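Local coordinates for protein Alpha/beta hydrolase (Paenibacillus sp. VTT E-133280, PDB 6TJ2) that probably hydrolyses methyl salicylate, as an extracellular alpha/beta-hydrolase akin to the plant salicylic acid-binding protein SABP2, at residues Thr46-His51 / Tyr75-Ala80; Leu108-Leu113 / Arg133-Val138. All coordinates share one frame; numbering follows the deposited sequence.

Contact 1 (Thr46-His51 / Tyr75-Ala80); sequences TFVLIH and YTPEYA
H51 and Y79 lay their rings together in an offset stack, centroids 4.2 Å apart and planes 16° from parallel, at the tightly packed end of this contact. With CG between the backbone N and the carbonyl carbon (chi1 69°), the imidazole swings over to the 75-80 segment, where NE2 gives E78 OE2 a nearly straight His-carboxylate hydrogen bond of 2.6 Å, in the ring plane and on the syn side. The same oxygen accepts Y79 N on its anti side, so one carboxylate oxygen grips both the ring and the loop backbone; OE1 bonds to A57 N. Tyrosine suits its place because its hydroxyl reaches past the stack: Y79 OH donates to H51 O at 2.7 Å, from above the carbonyl plane. Were H51 cut back to an alanine, E78 OE2 would probably lose its ring donor and Y79 the imidazole stacked on its face. Where the chains diverge, a water bridges L49 O, H51 N and P77 O.

Parallel strand bonds (Y75 N to F47 O 2.8 Å, L49 N to Y75 O 2.9 Å) hold the backbones. On the looser, partly exposed side, T46 CG2 merely touches the edge of the Y75 ring at CE1, 3.7 Å away. In the central parallel sheet of the alpha/beta-hydrolase fold, strand 46-50 lies between 111-117 and 73-75, outermost in this chain, and helix 92-105 covers Y75, P77 and Y79.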
ATOM      1  N   THR A  46     -27.195  -3.688 -12.079  1.00 13.23           N
ATOM      2  CA  THR A  46     -28.040  -4.119 -10.970  1.00 13.57           C
ATOM      3  C   THR A  46     -27.086  -4.703  -9.936  1.00 12.61           C
ATOM      4  O   THR A  46     -26.323  -5.624 -10.268  1.00 14.34           O
ATOM      5  CB  THR A  46     -29.085  -5.131 -11.403  1.00 15.07           C
ATOM      6  OG1 THR A  46     -29.962  -4.435 -12.309  1.00 18.09           O
ATOM      7  CG2 THR A  46     -29.883  -5.690 -10.247  1.00 15.01           C
ATOM      8  N   PHE A  47     -27.128  -4.210  -8.728  1.00 11.62           N
ATOM      9  CA  PHE A  47     -26.311  -4.689  -7.578  1.00 11.69           C
ATOM     10  C   PHE A  47     -27.217  -5.425  -6.609  1.00 11.15           C
ATOM     11  O   PHE A  47     -28.329  -4.951  -6.258  1.00 12.21           O
ATOM     12  CB  PHE A  47     -25.700  -3.495  -6.857  1.00 11.94           C
ATOM     13  CG  PHE A  47     -24.599  -2.833  -7.621  1.00 11.78           C
ATOM     14  CD1 PHE A  47     -23.254  -3.173  -7.393  1.00 12.20           C
ATOM     15  CD2 PHE A  47     -24.894  -1.777  -8.459  1.00 12.58           C
ATOM     16  CE1 PHE A  47     -22.253  -2.517  -8.100  1.00 12.83           C
ATOM     17  CE2 PHE A  47     -23.882  -1.105  -9.125  1.00 13.30           C
ATOM     18  CZ  PHE A  47     -22.569  -1.476  -8.924  1.00 13.16           C
ATOM     19  N   VAL A  48     -26.713  -6.516  -6.068  1.00 11.14           N
ATOM     20  CA  VAL A  48     -27.233  -7.194  -4.860  1.00 10.72           C
ATOM     21  C   VAL A  48     -26.137  -7.080  -3.807  1.00 10.75           C
ATOM     22  O   VAL A  48     -25.064  -7.692  -3.995  1.00 10.91           O
ATOM     23  CB  VAL A  48     -27.625  -8.649  -5.141  1.00 11.77           C
ATOM     24  CG1 VAL A  48     -28.086  -9.340  -3.875  1.00 11.86           C
ATOM     25  CG2 VAL A  48     -28.739  -8.752  -6.189  1.00 12.31           C
ATOM     26  N   LEU A  49     -26.371  -6.288  -2.769  1.00 10.50           N
ATOM     27  CA  LEU A  49     -25.357  -5.933  -1.758  1.00 10.59           C
ATOM     28  C   LEU A  49     -25.585  -6.785  -0.521  1.00  9.84           C
ATOM     29  O   LEU A  49     -26.695  -6.735   0.010  1.00 11.04           O
ATOM     30  CB  LEU A  49     -25.382  -4.462  -1.395  1.00 10.78           C
ATOM     31  CG  LEU A  49     -25.342  -3.488  -2.575  1.00 11.37           C
ATOM     32  CD1 LEU A  49     -25.387  -2.087  -2.052  1.00 12.03           C
ATOM     33  CD2 LEU A  49     -24.077  -3.669  -3.408  1.00 11.59           C
ATOM     34  N   ILE A  50     -24.566  -7.503  -0.096  1.00  9.55           N
ATOM     35  CA  ILE A  50     -24.598  -8.441   1.064  1.00 10.14           C
ATOM     36  C   ILE A  50     -23.711  -7.887   2.155  1.00  9.75           C
ATOM     37  O   ILE A  50     -22.479  -7.850   1.994  1.00 10.66           O
ATOM     38  CB  ILE A  50     -24.181  -9.839   0.613  1.00 10.23           C
ATOM     39  CG1 ILE A  50     -24.968 -10.346  -0.602  1.00 11.21           C
ATOM     40  CG2 ILE A  50     -24.243 -10.776   1.821  1.00 10.98           C
ATOM     41  CD1 ILE A  50     -26.490 -10.366  -0.387  1.00 12.48           C
ATOM     42  N   HIS A  51     -24.327  -7.464   3.250  1.00  9.86           N
ATOM     43  CA  HIS A  51     -23.587  -6.956   4.406  1.00  9.99           C
ATOM     44  C   HIS A  51     -22.820  -8.095   5.089  1.00  9.85           C
ATOM     45  O   HIS A  51     -23.122  -9.277   4.865  1.00 10.16           O
ATOM     46  CB  HIS A  51     -24.470  -6.217   5.388  1.00  9.81           C
ATOM     47  CG  HIS A  51     -25.459  -7.070   6.142  1.00 10.27           C
ATOM     48  ND1 HIS A  51     -25.076  -7.876   7.195  1.00 11.29           N
ATOM     49  CD2 HIS A  51     -26.779  -7.281   5.963  1.00 11.08           C
ATOM     50  CE1 HIS A  51     -26.147  -8.502   7.677  1.00 11.56           C
ATOM     51  NE2 HIS A  51     -27.199  -8.168   6.940  1.00 11.28           N
ATOM     52  N   TYR A  75     -30.396  -3.813  -4.710  1.00 10.92           N
ATOM     53  CA  TYR A  75     -31.113  -4.670  -3.727  1.00 11.80           C
ATOM     54  C   TYR A  75     -30.202  -4.862  -2.524  1.00 11.80           C
ATOM     55  O   TYR A  75     -28.987  -5.144  -2.697  1.00 11.69           O
ATOM     56  CB  TYR A  75     -31.487  -6.011  -4.331  1.00 11.59           C
ATOM     57  CG  TYR A  75     -32.420  -5.899  -5.496  1.00 11.83           C
ATOM     58  CD1 TYR A  75     -31.943  -5.931  -6.802  1.00 13.21           C
ATOM     59  CD2 TYR A  75     -33.764  -5.703  -5.297  1.00 13.35           C
ATOM     60  CE1 TYR A  75     -32.781  -5.776  -7.891  1.00 12.86           C
ATOM     61  CE2 TYR A  75     -34.614  -5.593  -6.382  1.00 14.14           C
ATOM     62  CZ  TYR A  75     -34.130  -5.629  -7.662  1.00 14.48           C
ATOM     63  OH  TYR A  75     -35.001  -5.515  -8.733  1.00 16.22           O
ATOM     64  N   THR A  76     -30.709  -4.656  -1.334  1.00 10.96           N
ATOM     65  CA  THR A  76     -29.972  -4.840  -0.056  1.00 11.37           C
ATOM     66  C   THR A  76     -30.740  -5.804   0.847  1.00 11.14           C
ATOM     67  O   THR A  76     -31.347  -5.361   1.811  1.00 12.91           O
ATOM     68  CB  THR A  76     -29.727  -3.513   0.640  1.00 12.20           C
ATOM     69  OG1 THR A  76     -30.942  -2.828   0.963  1.00 14.31           O
ATOM     70  CG2 THR A  76     -28.936  -2.583  -0.256  1.00 13.28           C
ATOM     71  N   PRO A  77     -30.719  -7.092   0.547  1.00 11.03           N
ATOM     72  CA  PRO A  77     -31.496  -8.054   1.339  1.00 11.04           C
ATOM     73  C   PRO A  77     -30.962  -8.155   2.757  1.00 11.35           C
ATOM     74  O   PRO A  77     -29.730  -8.114   2.991  1.00 12.49           O
ATOM     75  CB  PRO A  77     -31.290  -9.369   0.582  1.00 11.59           C
ATOM     76  CG  PRO A  77     -29.981  -9.183  -0.154  1.00 12.46           C
ATOM     77  CD  PRO A  77     -29.991  -7.732  -0.544  1.00 11.58           C
ATOM     78  N   GLU A  78     -31.866  -8.423   3.669  1.00 11.81           N
ATOM     79  CA  GLU A  78     -31.469  -8.925   4.987  1.00 11.89           C
ATOM     80  C   GLU A  78     -31.395 -10.465   4.913  1.00 11.57           C
ATOM     81  O   GLU A  78     -31.936 -11.082   3.955  1.00 14.62           O
ATOM     82  CB  GLU A  78     -32.495  -8.519   6.043  1.00 11.39           C
ATOM     83  CG  GLU A  78     -32.035  -8.739   7.464  1.00 11.92           C
ATOM     84  CD  GLU A  78     -30.656  -8.145   7.625  1.00 13.30           C
ATOM     85  OE1 GLU A  78     -30.606  -6.923   7.920  1.00 13.23           O
ATOM     86  OE2 GLU A  78     -29.666  -8.897   7.529  1.00 11.90           O
ATOM     87  N   TYR A  79     -30.656 -11.067   5.832  1.00 10.90           N
ATOM     88  CA  TYR A  79     -30.469 -12.529   5.806  1.00 11.71           C
ATOM     89  C   TYR A  79     -30.669 -13.123   7.197  1.00 11.13           C
ATOM     90  O   TYR A  79     -30.726 -12.407   8.142  1.00 11.66           O
ATOM     91  CB  TYR A  79     -29.174 -12.891   5.078  1.00 11.20           C
ATOM     92  CG  TYR A  79     -27.871 -12.321   5.587  1.00 11.54           C
ATOM     93  CD1 TYR A  79     -27.291 -12.732   6.775  1.00 11.73           C
ATOM     94  CD2 TYR A  79     -27.161 -11.438   4.801  1.00 11.42           C
ATOM     95  CE1 TYR A  79     -26.041 -12.268   7.163  1.00 11.93           C
ATOM     96  CE2 TYR A  79     -25.916 -10.962   5.177  1.00 11.57           C
ATOM     97  CZ  TYR A  79     -25.351 -11.378   6.359  1.00 11.17           C
ATOM     98  OH  TYR A  79     -24.121 -10.952   6.722  1.00 12.05           O
ATOM     99  N   ALA A  80     -30.697 -14.444   7.225  1.00 11.36           N
ATOM    100  CA  ALA A  80     -31.131 -15.194   8.417  1.00 11.82           C
ATOM    101  C   ALA A  80     -30.292 -14.807   9.633  1.00 11.50           C
ATOM    102  O   ALA A  80     -29.069 -14.608   9.544  1.00 11.32           O
ATOM    103  CB  ALA A  80     -31.080 -16.664   8.171  1.00 12.92           C
TER
HETATM  104  O   HOH W   1     -27.243  -6.854   2.736  1.00 12.63           O

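Contact 2 (Leu108-Leu113 / Arg133-Val138); sequences LKDFIL and RIKRIV
R133 stretches its side chain across to L108 and F111. CB lies 3.8 Å from F111 CE2, at the rim of the phenyl ring. From CG the chain runs extended to NE (chi2 -177°, chi3 -178°), carrying CG and then CD past L108 O, with CD 3.2 Å from that oxygen. At the tip, NH1 donates to L108 O at 2.9 Å; the oxygen lies in the guanidinium plane, although the donor stands above the carbonyl plane. D107 pairs with NH1 as well, giving the charge a carboxylate mate. Arginine suits this place because its aliphatic part can pack while its charged end stays near the surface.

The R133 carbonyl oxygen sits over one face of the F111 ring and receives weak bonds from D110 N and F111 N. F111 fills the sheet face it shares with I134 and L113, its CE1 3.9 Å from I134 CG1; farther along, I134 CD1 meets L113 CD2. On the other face, the branched I112 and V138 touch through their CG2 methyls at 3.6 Å, a close fit between beta-branched residues suited to a strand. On the solvent side, D110 OD1 and K135 NZ form only a long salt bridge of 4.0 Å, and the ammonium of K135 is held mainly by a salt bridge to D285.

F111 O accepts K135 N, after which the register slips by one residue in a beta bulge; L113 N to R136 O and V138 N to L113 O (2.8 Å) then continue the parallel ladder. Strands 111-117 and 134-139, joined through helix 119-129, form the beta-alpha-beta unit of the alpha/beta-hydrolase fold that contains the probable nucleophile elbow.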
ATOM      1  N   LEU A 108     -34.126 -12.368  -9.816  1.00 13.79           N
ATOM      2  CA  LEU A 108     -33.051 -11.417 -10.164  1.00 14.75           C
ATOM      3  C   LEU A 108     -32.077 -12.132 -11.082  1.00 14.74           C
ATOM      4  O   LEU A 108     -31.775 -13.327 -10.833  1.00 15.14           O
ATOM      5  CB  LEU A 108     -32.334 -10.938  -8.906  1.00 14.18           C
ATOM      6  CG  LEU A 108     -33.208 -10.176  -7.926  1.00 14.97           C
ATOM      7  CD1 LEU A 108     -32.428  -9.634  -6.746  1.00 15.22           C
ATOM      8  CD2 LEU A 108     -33.958  -9.050  -8.606  1.00 16.87           C
ATOM      9  N   LYS A 109     -31.585 -11.457 -12.125  1.00 15.52           N
ATOM     10  CA  LYS A 109     -30.538 -12.022 -12.971  1.00 16.43           C
ATOM     11  C   LYS A 109     -29.685 -10.908 -13.583  1.00 15.34           C
ATOM     12  O   LYS A 109     -30.046  -9.720 -13.471  1.00 16.17           O
ATOM     13  CB  LYS A 109     -31.108 -12.989 -13.992  1.00 24.11           C
ATOM     14  CG  LYS A 109     -32.232 -12.382 -14.754  1.00 24.47           C
ATOM     15  CD  LYS A 109     -33.011 -13.382 -15.629  1.00 27.78           C
ATOM     16  CE  LYS A 109     -34.099 -14.149 -14.916  1.00 32.08           C
ATOM     17  NZ  LYS A 109     -34.983 -14.825 -15.894  1.00 34.96           N
ATOM     18  N   ASP A 110     -28.548 -11.338 -14.075  1.00 13.79           N
ATOM     19  CA  ASP A 110     -27.529 -10.491 -14.714  1.00 15.13           C
ATOM     20  C   ASP A 110     -27.137  -9.365 -13.757  1.00 13.56           C
ATOM     21  O   ASP A 110     -26.978  -8.225 -14.180  1.00 15.79           O
ATOM     22  CB  ASP A 110     -28.082  -9.936 -16.035  1.00 17.64           C
ATOM     23  CG  ASP A 110     -27.012  -9.362 -16.943  1.00 24.21           C
ATOM     24  OD1 ASP A 110     -25.875  -9.927 -16.999  1.00 28.84           O
ATOM     25  OD2 ASP A 110     -27.344  -8.335 -17.600  1.00 29.36           O
ATOM     26  N   PHE A 111     -26.871  -9.726 -12.503  1.00 13.48           N
ATOM     27  CA  PHE A 111     -26.576  -8.753 -11.447  1.00 12.03           C
ATOM     28  C   PHE A 111     -25.124  -8.923 -10.973  1.00 13.35           C
ATOM     29  O   PHE A 111     -24.468  -9.969 -11.094  1.00 12.96           O
ATOM     30  CB  PHE A 111     -27.594  -8.834 -10.307  1.00 11.98           C
ATOM     31  CG  PHE A 111     -27.690 -10.141  -9.594  1.00 12.78           C
ATOM     32  CD1 PHE A 111     -26.776 -10.535  -8.604  1.00 13.09           C
ATOM     33  CD2 PHE A 111     -28.717 -11.004  -9.905  1.00 13.80           C
ATOM     34  CE1 PHE A 111     -26.935 -11.747  -7.957  1.00 14.18           C
ATOM     35  CE2 PHE A 111     -28.828 -12.229  -9.289  1.00 14.36           C
ATOM     36  CZ  PHE A 111     -27.937 -12.617  -8.323  1.00 14.95           C
ATOM     37  N   ILE A 112     -24.710  -7.844 -10.348  1.00 12.02           N
ATOM     38  CA  ILE A 112     -23.399  -7.779  -9.645  1.00 12.28           C
ATOM     39  C   ILE A 112     -23.653  -8.216  -8.216  1.00 11.89           C
ATOM     40  O   ILE A 112     -24.421  -7.534  -7.506  1.00 11.92           O
ATOM     41  CB  ILE A 112     -22.826  -6.358  -9.702  1.00 12.36           C
ATOM     42  CG1 ILE A 112     -22.701  -5.884 -11.153  1.00 15.98           C
ATOM     43  CG2 ILE A 112     -21.491  -6.312  -8.982  1.00 12.20           C
ATOM     44  CD1 ILE A 112     -22.504  -4.487 -11.312  1.00 21.54           C
ATOM     45  N   LEU A 113     -23.050  -9.311  -7.774  1.00 10.59           N
ATOM     46  CA  LEU A 113     -23.242  -9.807  -6.399  1.00 11.72           C
ATOM     47  C   LEU A 113     -22.049  -9.282  -5.614  1.00 10.46           C
ATOM     48  O   LEU A 113     -20.893  -9.714  -5.894  1.00 11.23           O
ATOM     49  CB  LEU A 113     -23.307 -11.328  -6.404  1.00 11.52           C
ATOM     50  CG  LEU A 113     -23.546 -11.959  -5.024  1.00 11.40           C
ATOM     51  CD1 LEU A 113     -24.878 -11.474  -4.439  1.00 12.61           C
ATOM     52  CD2 LEU A 113     -23.509 -13.492  -5.174  1.00 12.38           C
ATOM     53  N   ARG A 133     -27.134 -16.725 -12.741  1.00 14.02           N
ATOM     54  CA  ARG A 133     -27.823 -15.428 -12.496  1.00 14.60           C
ATOM     55  C   ARG A 133     -26.820 -14.266 -12.336  1.00 14.50           C
ATOM     56  O   ARG A 133     -27.256 -13.129 -12.292  1.00 15.03           O
ATOM     57  CB  ARG A 133     -28.725 -15.493 -11.269  1.00 15.42           C
ATOM     58  CG  ARG A 133     -29.918 -16.407 -11.436  1.00 15.09           C
ATOM     59  CD  ARG A 133     -30.764 -16.340 -10.196  1.00 15.03           C
ATOM     60  NE  ARG A 133     -31.886 -17.267 -10.337  1.00 16.61           N
ATOM     61  CZ  ARG A 133     -33.084 -16.936 -10.758  1.00 18.43           C
ATOM     62  NH1 ARG A 133     -33.394 -15.696 -11.066  1.00 17.94           N
ATOM     63  NH2 ARG A 133     -33.981 -17.904 -10.894  1.00 19.55           N
ATOM     64  N   ILE A 134     -25.533 -14.554 -12.220  1.00 14.08           N
ATOM     65  CA  ILE A 134     -24.550 -13.561 -11.736  1.00 13.38           C
ATOM     66  C   ILE A 134     -23.668 -13.075 -12.885  1.00 12.86           C
ATOM     67  O   ILE A 134     -23.042 -13.920 -13.569  1.00 15.94           O
ATOM     68  CB  ILE A 134     -23.743 -14.179 -10.588  1.00 13.80           C
ATOM     69  CG1 ILE A 134     -24.638 -14.561  -9.405  1.00 15.76           C
ATOM     70  CG2 ILE A 134     -22.642 -13.213 -10.168  1.00 14.73           C
ATOM     71  CD1 ILE A 134     -23.943 -15.470  -8.430  1.00 17.13           C
ATOM     72  N   LYS A 135     -23.624 -11.771 -13.069  1.00 13.07           N
ATOM     73  CA  LYS A 135     -22.749 -11.123 -14.065  1.00 13.09           C
ATOM     74  C   LYS A 135     -21.289 -11.067 -13.577  1.00 14.06           C
ATOM     75  O   LYS A 135     -20.362 -11.267 -14.370  1.00 14.69           O
ATOM     76  CB  LYS A 135     -23.305  -9.734 -14.391  1.00 16.04           C
ATOM     77  CG  LYS A 135     -22.495  -8.883 -15.369  1.00 20.70           C
ATOM     78  CD  LYS A 135     -22.868  -7.412 -15.299  1.00 27.61           C
ATOM     79  CE  LYS A 135     -23.656  -6.856 -16.445  1.00 31.39           C
ATOM     80  NZ  LYS A 135     -23.056  -7.240 -17.750  1.00 31.14           N
ATOM     81  N   ARG A 136     -21.086 -10.705 -12.310  1.00 12.86           N
ATOM     82  CA  ARG A 136     -19.749 -10.446 -11.729  1.00 12.80           C
ATOM     83  C   ARG A 136     -19.905 -10.514 -10.216  1.00 11.17           C
ATOM     84  O   ARG A 136     -20.970 -10.129  -9.691  1.00 12.59           O
ATOM     85  CB  ARG A 136     -19.217  -9.090 -12.211  1.00 13.40           C
ATOM     86  CG  ARG A 136     -17.853  -8.691 -11.662  1.00 13.35           C
ATOM     87  CD  ARG A 136     -17.248  -7.476 -12.351  1.00 14.78           C
ATOM     88  NE  ARG A 136     -16.741  -7.765 -13.659  1.00 15.74           N
ATOM     89  CZ  ARG A 136     -15.458  -8.131 -13.933  1.00 17.50           C
ATOM     90  NH1 ARG A 136     -14.446  -8.259 -13.045  1.00 14.86           N
ATOM     91  NH2 ARG A 136     -15.176  -8.387 -15.201  1.00 22.83           N
ATOM     92  N   ILE A 137     -18.877 -10.997  -9.555  1.00 10.97           N
ATOM     93  CA  ILE A 137     -18.844 -11.110  -8.077  1.00 11.45           C
ATOM     94  C   ILE A 137     -17.816 -10.122  -7.560  1.00 11.79           C
ATOM     95  O   ILE A 137     -16.648 -10.136  -8.036  1.00 12.99           O
ATOM     96  CB  ILE A 137     -18.541 -12.535  -7.655  1.00 12.63           C
ATOM     97  CG1 ILE A 137     -19.507 -13.552  -8.254  1.00 14.03           C
ATOM     98  CG2 ILE A 137     -18.507 -12.599  -6.151  1.00 13.97           C
ATOM     99  CD1 ILE A 137     -19.014 -14.995  -8.080  1.00 16.19           C
ATOM    100  N   VAL A 138     -18.205  -9.238  -6.657  1.00 10.68           N
ATOM    101  CA  VAL A 138     -17.328  -8.174  -6.137  1.00 11.05           C
ATOM    102  C   VAL A 138     -17.127  -8.413  -4.657  1.00 11.25           C
ATOM    103  O   VAL A 138     -18.112  -8.409  -3.896  1.00 11.81           O
ATOM    104  CB  VAL A 138     -17.881  -6.767  -6.424  1.00 11.46           C
ATOM    105  CG1 VAL A 138     -16.974  -5.709  -5.823  1.00 11.74           C
ATOM    106  CG2 VAL A 138     -18.056  -6.565  -7.920  1.00 11.91           C
TER

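How the contacts relate
Both contacts belong to the same parallel sheet, whose strands 46-50 and 111-117 are neighbours: T46 O lies 2.7 Å from I112 N and V48 N 2.9 Å from I112 O, both probable hydrogen bonds. Contact 1 pairs strand 46-50 with an outermost strand of this chain, then follows the loop beyond it; contact 2 joins two inner strands. Both are largely buried. In contact 1 the histidine, carboxylate and tyrosine gather beyond the strand's C-terminal end, with the side chain of H51 near, though not touching, the presumed catalytic triad. In contact 2 charged D110, R133 and K135 fringe the strand beginnings, while mainly aliphatic and phenyl groups fill the interior; buried R136 is the exception, bonded to S227 and to D184 of a neighbouring subunit.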